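PDB 3HOL: TbpB from Actinobacillus pleuropneumoniae, which probably captures host transferrin at the bacterial cell surface, serving as the lipoprotein component of a receptor for iron acquisition. Local coordinates for residues Y69-K75 / G87-E93; Y102-K106 / F258-S262; K33-S37 / K155-V160; N56-V60 / L81-R85. One frame throughout, in Å; residues are numbered along the deposited sequence.

All four interactions gather in one half of this two-lobed protein, around the five-stranded antiparallel sheet and the beta barrel beside it. Along the chain, 56-60/81-85 crosses 69-75/87-93, so interactions 4 and 1 share strand 84-91, at its start and at its end, with centres about 18 Å apart. The next strand, 101-107, pairs with 84-91 and carries interaction 2 onto barrel strand 257-265. Interaction 3 brackets interactions 1 and 4 along the chain; its centre lies about 15 Å from that of interaction 2 and about 25 Å from that of interaction 4. Interactions 2 and 3 join the sheet and its loop to the barrel, whereas 1 and 4 build the sheet itself and its flanking loop.

Interaction 1: residues Y69-K75 / G87-E93; sequences YNYPDIK and GYVIDGE
Tyr-71, Asp-73 and Lys-75 pair antiparallel with Gly-92, Ile-90 and Tyr-88, strands 72-74 and 87-91 running 4.7 Å apart at 172°. Asp-73 and Ile-90 exchange two backbone hydrogen bonds, while Lys-75 N and Gly-92 N each give one more. Where the strand frays, a carboxylate takes over. Asp-91 has CG anti to its own N (chi1 -165°), which brings OD2 to 2.8 Å from Asn-70 N and OD1 to 2.9 Å from Tyr-71 N. OD1 also accepts from Glu-93 N in an Asx turn, on the opposite face of the carboxylate from Tyr-71 N, so a single side chain fastens both backbones. At the other end the Tyr-88 ring receives Lys-75 CB squarely over one face, 3.6 Å from the centroid, as a CH-pi contact. Its OH shares a water with Asp-73 OD1. Ile-74 and Val-89 lie side by side, CG1 to CG1 at 4.0 Å. Strand 72-74 forms one edge of the five-stranded sheet: helix 63-66 covers Ile-74 and Val-89, strand 101-107 pairs with the far side of 84-91, and Lys-75 NZ extends to a salt bridge with Asp-127 of barrel strand 119-133.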
loop_
_atom_site.group_PDB
_atom_site.type_symbol
_atom_site.label_atom_id
_atom_site.label_comp_id
_atom_site.label_asym_id
_atom_site.label_seq_id
_atom_site.Cartn_x
_atom_site.Cartn_y
_atom_site.Cartn_z
ATOM N N TYR A 69 3.641 -10.833 31.809
ATOM C CA TYR A 69 2.338 -11.506 31.979
ATOM C C TYR A 69 2.478 -12.760 32.821
ATOM O O TYR A 69 3.495 -13.426 32.777
ATOM C CB TYR A 69 1.787 -11.930 30.609
ATOM C CG TYR A 69 1.322 -10.802 29.718
ATOM C CD1 TYR A 69 1.471 -9.455 30.099
ATOM C CD2 TYR A 69 0.764 -11.090 28.456
ATOM C CE1 TYR A 69 1.060 -8.420 29.237
ATOM C CE2 TYR A 69 0.344 -10.070 27.599
ATOM C CZ TYR A 69 0.512 -8.734 27.998
ATOM O OH TYR A 69 0.112 -7.721 27.173
ATOM N N ASN A 70 1.441 -13.122 33.550
ATOM C CA ASN A 70 1.465 -14.366 34.324
ATOM C C ASN A 70 1.740 -15.600 33.491
ATOM O O ASN A 70 2.524 -16.441 33.890
ATOM C CB ASN A 70 0.167 -14.526 35.118
ATOM C CG ASN A 70 0.034 -13.469 36.194
ATOM O OD1 ASN A 70 -0.875 -12.646 36.175
ATOM N ND2 ASN A 70 0.961 -13.475 37.123
ATOM N N TYR A 71 1.074 -15.698 32.344
ATOM C CA TYR A 71 1.301 -16.776 31.385
ATOM C C TYR A 71 1.257 -16.148 30.006
ATOM O O TYR A 71 0.162 -15.996 29.451
ATOM C CB TYR A 71 0.210 -17.846 31.511
ATOM C CG TYR A 71 0.559 -19.108 30.763
ATOM C CD1 TYR A 71 1.115 -20.216 31.439
ATOM C CD2 TYR A 71 0.376 -19.193 29.365
ATOM C CE1 TYR A 71 1.451 -21.386 30.743
ATOM C CE2 TYR A 71 0.722 -20.345 28.664
ATOM C CZ TYR A 71 1.247 -21.433 29.357
ATOM O OH TYR A 71 1.580 -22.568 28.656
ATOM N N PRO A 72 2.436 -15.737 29.460
ATOM C CA PRO A 72 2.408 -15.048 28.163
ATOM C C PRO A 72 1.895 -16.003 27.106
ATOM O O PRO A 72 2.381 -17.140 26.995
ATOM C CB PRO A 72 3.883 -14.684 27.888
ATOM C CG PRO A 72 4.586 -14.783 29.311
ATOM C CD PRO A 72 3.796 -15.853 30.036
ATOM N N ASP A 73 0.893 -15.575 26.353
ATOM C CA ASP A 73 0.349 -16.440 25.312
ATOM C C ASP A 73 0.251 -15.660 24.007
ATOM O O ASP A 73 -0.689 -14.913 23.787
ATOM C CB ASP A 73 -0.999 -17.010 25.736
ATOM C CG ASP A 73 -1.562 -17.998 24.711
ATOM O OD1 ASP A 73 -0.962 -18.168 23.618
ATOM O OD2 ASP A 73 -2.606 -18.590 24.997
ATOM N N ILE A 74 1.282 -15.819 23.179
ATOM C CA ILE A 74 1.370 -15.161 21.876
ATOM C C ILE A 74 0.965 -16.196 20.839
ATOM O O ILE A 74 1.530 -17.303 20.796
ATOM C CB ILE A 74 2.816 -14.713 21.613
ATOM C CG1 ILE A 74 3.183 -13.599 22.613
ATOM C CG2 ILE A 74 3.047 -14.238 20.107
ATOM C CD1 ILE A 74 4.660 -13.380 22.688
ATOM N N LYS A 75 -0.039 -15.880 20.041
ATOM C CA LYS A 75 -0.541 -16.899 19.120
ATOM C C LYS A 75 0.590 -17.240 18.182
ATOM O O LYS A 75 1.283 -16.363 17.695
ATOM C CB LYS A 75 -1.705 -16.395 18.302
ATOM C CG LYS A 75 -2.457 -17.561 17.577
ATOM C CD LYS A 75 -3.417 -16.987 16.510
ATOM C CE LYS A 75 -4.229 -18.095 15.847
ATOM N NZ LYS A 75 -5.060 -17.487 14.755
ATOM N N GLY A 87 -3.350 -12.325 14.967
ATOM C CA GLY A 87 -3.402 -13.141 16.200
ATOM C C GLY A 87 -3.578 -12.282 17.433
ATOM O O GLY A 87 -4.259 -11.244 17.396
ATOM N N TYR A 88 -3.002 -12.740 18.526
ATOM C CA TYR A 88 -3.165 -12.038 19.789
ATOM C C TYR A 88 -1.871 -12.190 20.596
ATOM O O TYR A 88 -1.035 -13.054 20.295
ATOM C CB TYR A 88 -4.359 -12.635 20.569
ATOM C CG TYR A 88 -4.351 -14.165 20.651
ATOM C CD1 TYR A 88 -3.485 -14.851 21.538
ATOM C CD2 TYR A 88 -5.185 -14.925 19.819
ATOM C CE1 TYR A 88 -3.461 -16.266 21.567
ATOM C CE2 TYR A 88 -5.193 -16.343 19.869
ATOM C CZ TYR A 88 -4.337 -16.979 20.749
ATOM O OH TYR A 88 -4.364 -18.328 20.785
ATOM N N VAL A 89 -1.732 -11.345 21.613
ATOM C CA VAL A 89 -0.626 -11.357 22.552
ATOM C C VAL A 89 -1.378 -11.142 23.871
ATOM O O VAL A 89 -1.825 -10.039 24.147
ATOM C CB VAL A 89 0.375 -10.171 22.283
ATOM C CG1 VAL A 89 1.456 -10.034 23.405
ATOM C CG2 VAL A 89 1.049 -10.333 20.954
ATOM N N ILE A 90 -1.599 -12.200 24.642
ATOM C CA ILE A 90 -2.408 -12.056 25.864
ATOM C C ILE A 90 -1.798 -12.760 27.078
ATOM O O ILE A 90 -0.883 -13.596 26.951
ATOM C CB ILE A 90 -3.848 -12.562 25.699
ATOM C CG1 ILE A 90 -3.879 -14.096 25.478
ATOM C CG2 ILE A 90 -4.622 -11.771 24.575
ATOM C CD1 ILE A 90 -5.317 -14.749 25.319
ATOM N N ASP A 91 -2.289 -12.389 28.252
ATOM C CA ASP A 91 -2.004 -13.149 29.477
ATOM C C ASP A 91 -3.037 -14.236 29.566
ATOM O O ASP A 91 -4.230 -13.943 29.749
ATOM C CB ASP A 91 -2.103 -12.221 30.702
ATOM C CG ASP A 91 -1.463 -12.830 31.951
ATOM O OD1 ASP A 91 -1.331 -14.065 32.010
ATOM O OD2 ASP A 91 -1.066 -12.057 32.855
ATOM N N GLY A 92 -2.605 -15.492 29.437
ATOM C CA GLY A 92 -3.550 -16.618 29.574
ATOM C C GLY A 92 -3.912 -16.993 31.009
ATOM O O GLY A 92 -4.692 -17.905 31.250
ATOM N N GLU A 93 -3.340 -16.293 31.977
ATOM C CA GLU A 93 -3.713 -16.484 33.393
ATOM C C GLU A 93 -3.852 -15.071 33.968
ATOM O O GLU A 93 -3.218 -14.679 34.974
ATOM C CB GLU A 93 -2.635 -17.309 34.127
ATOM C CG GLU A 93 -2.717 -18.811 33.826
ATOM C CD GLU A 93 -1.535 -19.607 34.418
ATOM O OE1 GLU A 93 -0.829 -19.094 35.295
ATOM O OE2 GLU A 93 -1.288 -20.738 33.988
HETATM O O HOH W 1 -2.207 -19.521 21.627
HETATM O O HOH W 2 0.276 -13.590 17.770
#

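Interaction 2: residues Y102-K106 / F258-S262; sequences YVYYK and FAVFS
Val-103 and Val-260 meet where the five-stranded antiparallel sheet lies against the wall of the neighbouring beta barrel, in the arrangement expected of a TbpB lobe, a barrel with a handle domain at its side. Strands 102-106 and 258-262 come within 6.6 Å of each other, axis to axis, at an angle of 38°. No hydrogen bond joins them, and the contact is made by buried side chains that meet one another and the facing backbone.

Val-260 is the central wedge. Its CG2 lies between its own N and carbonyl carbon (chi1 -64° for CG1), and from there it meets Val-103 CG1 at 3.6 Å and Tyr-104 O at 3.4 Å. The other methyl, CG1, comes to the edge of the Tyr-105 ring, near the ring plane, and packs against the peptide before it, 3.9 Å from Tyr-105 N. Val-103 sends CG1 out anti to its backbone N, which takes this methyl between Val-260 and Phe-258, whose CD2 is 4.2 Å away. Phe-258 CE2 also approaches Val-103 O at 3.7 Å.

Alternation along each strand sorts the residues. Phe-258 and Val-260 turn to the sheet while Ala-259 and Phe-261 turn from it, Phe-261 meeting the ring of Phe-175 within the barrel; on the other strand, Tyr-104 points away from the barrel toward Val-60 and Pro-61. Strand 101-107 bonds its backbone to 29-33 and 84-91 instead. A handle sheet laid closely on the wall of its barrel, with hydrogen bonding kept inside each sheet, is the arrangement of TbpB lobes.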
loop_
_atom_site.group_PDB
_atom_site.type_symbol
_atom_site.label_atom_id
_atom_site.label_comp_id
_atom_site.label_asym_id
_atom_site.label_seq_id
_atom_site.Cartn_x
_atom_site.Cartn_y
_atom_site.Cartn_z
ATOM N N TYR A 102 -3.479 -7.817 23.613
ATOM C CA TYR A 102 -3.740 -7.139 22.354
ATOM C C TYR A 102 -4.143 -8.118 21.264
ATOM O O TYR A 102 -3.767 -9.300 21.308
ATOM C CB TYR A 102 -2.487 -6.375 21.874
ATOM C CG TYR A 102 -1.965 -5.379 22.883
ATOM C CD1 TYR A 102 -2.379 -4.054 22.829
ATOM C CD2 TYR A 102 -1.074 -5.771 23.907
ATOM C CE1 TYR A 102 -1.928 -3.133 23.752
ATOM C CE2 TYR A 102 -0.628 -4.837 24.856
ATOM C CZ TYR A 102 -1.059 -3.531 24.750
ATOM O OH TYR A 102 -0.659 -2.581 25.670
ATOM N N VAL A 103 -4.889 -7.597 20.290
ATOM C CA VAL A 103 -5.302 -8.354 19.076
ATOM C C VAL A 103 -4.846 -7.497 17.883
ATOM O O VAL A 103 -4.999 -6.244 17.901
ATOM C CB VAL A 103 -6.830 -8.611 19.076
ATOM C CG1 VAL A 103 -7.299 -9.376 17.788
ATOM C CG2 VAL A 103 -7.248 -9.424 20.370
ATOM N N TYR A 104 -4.285 -8.140 16.855
ATOM C CA TYR A 104 -3.677 -7.391 15.735
ATOM C C TYR A 104 -3.713 -8.146 14.397
ATOM O O TYR A 104 -3.921 -9.381 14.340
ATOM C CB TYR A 104 -2.217 -7.083 16.086
ATOM C CG TYR A 104 -1.353 -8.324 16.017
ATOM C CD1 TYR A 104 -0.620 -8.622 14.851
ATOM C CD2 TYR A 104 -1.324 -9.233 17.068
ATOM C CE1 TYR A 104 0.120 -9.788 14.754
ATOM C CE2 TYR A 104 -0.567 -10.382 16.988
ATOM C CZ TYR A 104 0.131 -10.660 15.811
ATOM O OH TYR A 104 0.884 -11.801 15.703
ATOM N N TYR A 105 -3.540 -7.409 13.310
ATOM C CA TYR A 105 -3.021 -8.025 12.068
ATOM C C TYR A 105 -1.943 -7.140 11.523
ATOM O O TYR A 105 -1.951 -5.918 11.767
ATOM C CB TYR A 105 -4.109 -8.199 11.008
ATOM C CG TYR A 105 -4.436 -6.947 10.168
ATOM C CD1 TYR A 105 -3.797 -6.706 8.932
ATOM C CD2 TYR A 105 -5.435 -6.056 10.578
ATOM C CE1 TYR A 105 -4.096 -5.553 8.153
ATOM C CE2 TYR A 105 -5.781 -4.916 9.791
ATOM C CZ TYR A 105 -5.100 -4.699 8.566
ATOM O OH TYR A 105 -5.391 -3.608 7.807
ATOM N N LYS A 106 -1.056 -7.731 10.712
ATOM C CA LYS A 106 -0.130 -6.939 9.931
ATOM C C LYS A 106 0.303 -7.696 8.684
ATOM O O LYS A 106 0.064 -8.916 8.557
ATOM C CB LYS A 106 1.106 -6.592 10.769
ATOM C CG LYS A 106 1.853 -7.876 11.259
ATOM C CD LYS A 106 3.317 -7.611 11.614
ATOM C CE LYS A 106 3.485 -6.853 12.878
ATOM N NZ LYS A 106 4.935 -6.439 13.064
ATOM N N PHE A 258 -13.864 -6.477 18.060
ATOM C CA PHE A 258 -12.804 -6.153 17.103
ATOM C C PHE A 258 -12.299 -7.475 16.598
ATOM O O PHE A 258 -11.828 -8.288 17.376
ATOM C CB PHE A 258 -11.696 -5.386 17.838
ATOM C CG PHE A 258 -10.481 -5.018 17.004
ATOM C CD1 PHE A 258 -10.410 -3.776 16.344
ATOM C CD2 PHE A 258 -9.342 -5.849 16.984
ATOM C CE1 PHE A 258 -9.257 -3.384 15.668
ATOM C CE2 PHE A 258 -8.190 -5.485 16.284
ATOM C CZ PHE A 258 -8.136 -4.246 15.634
ATOM N N ALA A 259 -12.421 -7.703 15.296
ATOM C CA ALA A 259 -12.032 -8.959 14.696
ATOM C C ALA A 259 -10.876 -8.744 13.725
ATOM O O ALA A 259 -10.794 -7.721 13.075
ATOM C CB ALA A 259 -13.258 -9.562 13.946
ATOM N N VAL A 260 -9.979 -9.708 13.617
ATOM C CA VAL A 260 -8.869 -9.667 12.653
ATOM C C VAL A 260 -8.817 -10.994 11.907
ATOM O O VAL A 260 -9.345 -11.985 12.382
ATOM C CB VAL A 260 -7.450 -9.450 13.320
ATOM C CG1 VAL A 260 -7.348 -8.071 14.020
ATOM C CG2 VAL A 260 -7.131 -10.586 14.375
ATOM N N PHE A 261 -8.169 -11.017 10.741
ATOM C CA PHE A 261 -8.099 -12.264 9.973
ATOM C C PHE A 261 -6.905 -12.218 9.051
ATOM O O PHE A 261 -6.382 -11.155 8.749
ATOM C CB PHE A 261 -9.415 -12.514 9.188
ATOM C CG PHE A 261 -9.907 -11.312 8.421
ATOM C CD1 PHE A 261 -9.462 -11.048 7.126
ATOM C CD2 PHE A 261 -10.842 -10.456 8.985
ATOM C CE1 PHE A 261 -9.915 -9.927 6.419
ATOM C CE2 PHE A 261 -11.293 -9.321 8.283
ATOM C CZ PHE A 261 -10.826 -9.067 7.001
ATOM N N SER A 262 -6.417 -13.395 8.688
ATOM C CA SER A 262 -5.386 -13.519 7.651
ATOM C C SER A 262 -5.571 -14.881 6.945
ATOM O O SER A 262 -6.072 -15.851 7.532
ATOM C CB SER A 262 -3.980 -13.409 8.286
ATOM O OG SER A 262 -3.801 -14.395 9.300
#

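Interaction 3: residues K33-S37 / K155-V160; sequences KVPVS and KRVGLV
Pro-35 and Ser-37 join Gly-158 and Arg-156 through two backbone hydrogen bonds on either side of a lone bridge between Val-36 and Val-157, although neither segment forms a regular strand here. Gly-158 N gives to Pro-35 O at 2.9 Å, almost in line with the carbonyl (168°), and Ser-37 N gives to Arg-156 O at 2.8 Å. That same Arg-156 oxygen receives a CA-H...O contact from Val-36.

Side-chain polar bonding adds to this at one end. Ser-37 OG, placed between its N and carbonyl carbon (chi1 63°), donates to Lys-155 O at 3.0 Å. Arg-156, bent at chi3, folds over the residue that follows it and lays one guanidinium face on Val-157 CG2. At the edge of that group NH2 gives to a water, which in turn donates to Ser-37 O, while NH1 goes to Gly-96 O.

Apolar contacts hold the opposite end. Val-34 spreads its two methyls over Gly-158 and Val-160, CG1 lying 3.6 Å from Gly-158 O and CG2 meeting Val-160 CG2 at 3.6 Å.

The chemistry thus grades from a buried valine pair, through paired peptides, to a hydrated arginine. Two irregular loops, one leaving sheet strand 29-33 and one linking barrel strands 119-133 and 171-178, are thereby held by paired main chains, with side chains reinforcing both ends.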
loop_
_atom_site.group_PDB
_atom_site.type_symbol
_atom_site.label_atom_id
_atom_site.label_comp_id
_atom_site.label_asym_id
_atom_site.label_seq_id
_atom_site.Cartn_x
_atom_site.Cartn_y
_atom_site.Cartn_z
ATOM N N LYS A 33 -5.805 -2.794 22.149
ATOM C CA LYS A 33 -5.832 -3.323 23.520
ATOM C C LYS A 33 -7.178 -3.958 23.882
ATOM O O LYS A 33 -8.267 -3.450 23.515
ATOM C CB LYS A 33 -5.511 -2.213 24.500
ATOM C CG LYS A 33 -5.244 -2.715 25.892
ATOM C CD LYS A 33 -4.614 -1.625 26.809
ATOM C CE LYS A 33 -5.314 -0.283 26.690
ATOM N NZ LYS A 33 -6.790 -0.401 26.555
ATOM N N VAL A 34 -7.099 -5.096 24.573
ATOM C CA VAL A 34 -8.300 -5.780 25.041
ATOM C C VAL A 34 -8.897 -4.831 26.143
ATOM O O VAL A 34 -8.169 -4.429 27.052
ATOM C CB VAL A 34 -7.920 -7.186 25.583
ATOM C CG1 VAL A 34 -9.101 -7.864 26.304
ATOM C CG2 VAL A 34 -7.393 -8.085 24.455
ATOM N N PRO A 35 -10.173 -4.432 26.009
ATOM C CA PRO A 35 -10.802 -3.543 26.995
ATOM C C PRO A 35 -10.958 -4.192 28.368
ATOM O O PRO A 35 -11.223 -5.387 28.477
ATOM C CB PRO A 35 -12.197 -3.310 26.421
ATOM C CG PRO A 35 -11.977 -3.394 24.937
ATOM C CD PRO A 35 -11.032 -4.583 24.810
ATOM N N VAL A 36 -10.852 -3.367 29.393
ATOM C CA VAL A 36 -11.041 -3.761 30.783
ATOM C C VAL A 36 -11.978 -2.725 31.442
ATOM O O VAL A 36 -11.758 -1.521 31.328
ATOM C CB VAL A 36 -9.667 -3.812 31.499
ATOM C CG1 VAL A 36 -9.836 -3.941 33.036
ATOM C CG2 VAL A 36 -8.801 -4.984 30.914
ATOM N N SER A 37 -13.045 -3.198 32.055
ATOM C CA SER A 37 -14.012 -2.312 32.701
ATOM C C SER A 37 -13.824 -2.383 34.220
ATOM O O SER A 37 -12.858 -2.978 34.687
ATOM C CB SER A 37 -15.434 -2.691 32.307
ATOM O OG SER A 37 -15.775 -3.991 32.750
ATOM N N LYS A 155 -16.847 -9.808 31.001
ATOM C CA LYS A 155 -17.412 -8.895 32.000
ATOM C C LYS A 155 -16.448 -7.820 32.401
ATOM O O LYS A 155 -16.433 -6.753 31.784
ATOM C CB LYS A 155 -18.012 -9.652 33.223
ATOM C CG LYS A 155 -19.157 -10.548 32.827
ATOM C CD LYS A 155 -19.926 -11.005 34.067
ATOM C CE LYS A 155 -21.415 -11.091 33.866
ATOM N NZ LYS A 155 -22.101 -11.329 35.183
ATOM N N ARG A 156 -15.589 -8.080 33.388
ATOM C CA ARG A 156 -14.572 -7.110 33.703
ATOM C C ARG A 156 -13.486 -6.990 32.620
ATOM O O ARG A 156 -12.880 -5.925 32.441
ATOM C CB ARG A 156 -13.907 -7.438 35.041
ATOM C CG ARG A 156 -13.048 -6.289 35.531
ATOM C CD ARG A 156 -12.426 -6.640 36.932
ATOM N NE ARG A 156 -11.351 -7.646 36.872
ATOM C CZ ARG A 156 -10.099 -7.426 36.468
ATOM N NH1 ARG A 156 -9.267 -8.424 36.476
ATOM N NH2 ARG A 156 -9.662 -6.228 36.036
ATOM N N VAL A 157 -13.262 -8.084 31.900
ATOM C CA VAL A 157 -12.174 -8.154 30.908
ATOM C C VAL A 157 -12.713 -8.680 29.575
ATOM O O VAL A 157 -13.424 -9.694 29.536
ATOM C CB VAL A 157 -11.068 -9.112 31.390
ATOM C CG1 VAL A 157 -9.962 -9.284 30.318
ATOM C CG2 VAL A 157 -10.457 -8.624 32.709
ATOM N N GLY A 158 -12.342 -8.038 28.473
ATOM C CA GLY A 158 -12.843 -8.474 27.168
ATOM C C GLY A 158 -12.510 -9.946 26.971
ATOM O O GLY A 158 -11.422 -10.387 27.367
ATOM N N LEU A 159 -13.438 -10.694 26.368
ATOM C CA LEU A 159 -13.161 -12.041 25.904
ATOM C C LEU A 159 -12.296 -12.033 24.637
ATOM O O LEU A 159 -12.647 -11.353 23.661
ATOM C CB LEU A 159 -14.460 -12.745 25.565
ATOM C CG LEU A 159 -14.375 -14.119 24.862
ATOM C CD1 LEU A 159 -13.685 -15.164 25.752
ATOM C CD2 LEU A 159 -15.760 -14.605 24.502
ATOM N N VAL A 160 -11.214 -12.820 24.634
ATOM C CA VAL A 160 -10.317 -12.948 23.474
ATOM C C VAL A 160 -10.457 -14.347 22.860
ATOM O O VAL A 160 -10.672 -15.307 23.594
ATOM C CB VAL A 160 -8.846 -12.726 23.875
ATOM C CG1 VAL A 160 -7.952 -12.499 22.641
ATOM C CG2 VAL A 160 -8.715 -11.461 24.783
HETATM O O HOH W 3 -10.849 -3.613 36.327
#

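Interaction 4: residues N56-V60 / L81-R85; sequences NLDDV and LQYVR
Leu-57 and Arg-85 reach past each other between a type I beta turn, Asn-56 to Asp-59, and the start of strand 84-91. An Asx turn overlaps its start, Asn-56 OD1 accepting from Asp-58 N. Leu-57 and Arg-85, which carry the tight part, are buried. Leu-57 CD1 pushes into the bend of 81-85, with Gln-82 O at 3.4 Å and Val-84 O at 3.5 Å, while CD2 lies against Arg-85 CB. Arg-85 runs the other way as a fully extended chain (chi1 -176°), which carries its guanidinium under the turn. NH1 gives to Leu-57 O at 2.9 Å, with the oxygen in the guanidinium plane. Val-60 CG2 sits over one face of that group, 3.3 Å above its plane and offset toward the rim. The carbonyls of Leu-57 and, outside the contact, Lys-75, which takes NH2, together with the Val-60 methyl, probably fix its rotation, and Lys-106 NZ of strand 101-107 ties down the turn through Asn-56 O and Asp-59 O.

The outer side is looser. Asp-58 and Gln-82 are exposed, and Asp-58 OD1 stays 5.1 Å from Arg-85 NH1, where any attraction is probably modest. A water instead bridges Arg-85 NH1, at 2.9 Å, and the backbone oxygen of Asp-58, at 3.0 Å.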
loop_
_atom_site.group_PDB
_atom_site.type_symbol
_atom_site.label_atom_id
_atom_site.label_comp_id
_atom_site.label_asym_id
_atom_site.label_seq_id
_atom_site.Cartn_x
_atom_site.Cartn_y
_atom_site.Cartn_z
ATOM N N ASN A 56 7.407 -6.500 9.734
ATOM C CA ASN A 56 8.176 -7.720 10.022
ATOM C C ASN A 56 7.281 -8.673 10.781
ATOM O O ASN A 56 6.835 -8.355 11.884
ATOM C CB ASN A 56 9.470 -7.391 10.829
ATOM C CG ASN A 56 10.287 -8.655 11.257
ATOM O OD1 ASN A 56 9.882 -9.815 11.066
ATOM N ND2 ASN A 56 11.473 -8.401 11.824
ATOM N N LEU A 57 7.051 -9.848 10.200
ATOM C CA LEU A 57 6.143 -10.839 10.774
ATOM C C LEU A 57 6.644 -11.498 12.059
ATOM O O LEU A 57 5.855 -12.071 12.812
ATOM C CB LEU A 57 5.779 -11.905 9.740
ATOM C CG LEU A 57 5.216 -11.324 8.414
ATOM C CD1 LEU A 57 4.777 -12.497 7.557
ATOM C CD2 LEU A 57 4.012 -10.328 8.627
ATOM N N ASP A 58 7.938 -11.400 12.312
ATOM C CA ASP A 58 8.510 -11.977 13.509
ATOM C C ASP A 58 8.361 -11.081 14.705
ATOM O O ASP A 58 8.524 -11.543 15.829
ATOM C CB ASP A 58 9.978 -12.317 13.261
ATOM C CG ASP A 58 10.112 -13.528 12.389
ATOM O OD1 ASP A 58 9.403 -14.515 12.653
ATOM O OD2 ASP A 58 10.874 -13.491 11.417
ATOM N N ASP A 59 8.088 -9.801 14.477
ATOM C CA ASP A 59 7.802 -8.914 15.599
ATOM C C ASP A 59 6.292 -8.794 15.878
ATOM O O ASP A 59 5.549 -8.192 15.083
ATOM C CB ASP A 59 8.349 -7.523 15.322
ATOM C CG ASP A 59 9.858 -7.509 15.117
ATOM O OD1 ASP A 59 10.584 -8.400 15.627
ATOM O OD2 ASP A 59 10.317 -6.572 14.445
ATOM N N VAL A 60 5.853 -9.320 17.007
ATOM C CA VAL A 60 4.473 -9.202 17.411
ATOM C C VAL A 60 4.298 -7.886 18.197
ATOM O O VAL A 60 5.174 -7.539 18.996
ATOM C CB VAL A 60 4.084 -10.433 18.229
ATOM C CG1 VAL A 60 2.649 -10.433 18.564
ATOM C CG2 VAL A 60 4.360 -11.701 17.386
ATOM N N LEU A 81 2.562 -18.768 5.963
ATOM C CA LEU A 81 2.244 -17.357 5.644
ATOM C C LEU A 81 3.533 -16.593 5.484
ATOM O O LEU A 81 4.313 -16.502 6.429
ATOM C CB LEU A 81 1.368 -16.714 6.757
ATOM C CG LEU A 81 -0.024 -17.349 6.868
ATOM C CD1 LEU A 81 -0.835 -16.741 8.002
ATOM C CD2 LEU A 81 -0.795 -17.185 5.522
ATOM N N GLN A 82 3.760 -16.029 4.294
ATOM C CA GLN A 82 4.995 -15.279 4.017
ATOM C C GLN A 82 4.866 -13.769 4.174
ATOM O O GLN A 82 5.862 -13.063 4.380
ATOM C CB GLN A 82 5.466 -15.574 2.579
ATOM C CG GLN A 82 5.749 -17.047 2.304
ATOM C CD GLN A 82 6.145 -17.225 0.874
ATOM O OE1 GLN A 82 5.319 -17.583 0.044
ATOM N NE2 GLN A 82 7.388 -16.899 0.555
ATOM N N TYR A 83 3.656 -13.243 4.078
ATOM C CA TYR A 83 3.500 -11.778 3.959
ATOM C C TYR A 83 2.536 -11.215 4.988
ATOM O O TYR A 83 2.453 -9.995 5.111
ATOM C CB TYR A 83 2.946 -11.421 2.555
ATOM C CG TYR A 83 3.880 -11.883 1.468
ATOM C CD1 TYR A 83 5.115 -11.232 1.281
ATOM C CD2 TYR A 83 3.544 -12.948 0.624
ATOM C CE1 TYR A 83 6.016 -11.632 0.287
ATOM C CE2 TYR A 83 4.425 -13.361 -0.392
ATOM C CZ TYR A 83 5.672 -12.694 -0.553
ATOM O OH TYR A 83 6.575 -13.073 -1.542
ATOM N N VAL A 84 1.765 -12.060 5.679
ATOM C CA VAL A 84 0.779 -11.520 6.639
ATOM C C VAL A 84 0.842 -12.257 7.990
ATOM O O VAL A 84 1.372 -13.359 8.066
ATOM C CB VAL A 84 -0.678 -11.580 6.075
ATOM C CG1 VAL A 84 -0.783 -10.842 4.761
ATOM C CG2 VAL A 84 -1.192 -13.059 5.900
ATOM N N ARG A 85 0.314 -11.655 9.048
ATOM C CA ARG A 85 0.161 -12.379 10.336
ATOM C C ARG A 85 -0.943 -11.710 11.122
ATOM O O ARG A 85 -0.968 -10.480 11.237
ATOM C CB ARG A 85 1.464 -12.319 11.181
ATOM C CG ARG A 85 1.369 -13.133 12.484
ATOM C CD ARG A 85 2.701 -13.146 13.271
ATOM N NE ARG A 85 2.642 -14.062 14.440
ATOM C CZ ARG A 85 3.689 -14.384 15.203
ATOM N NH1 ARG A 85 4.915 -13.904 14.898
ATOM N NH2 ARG A 85 3.526 -15.221 16.244
HETATM O O HOH W 4 7.491 -14.330 16.223
#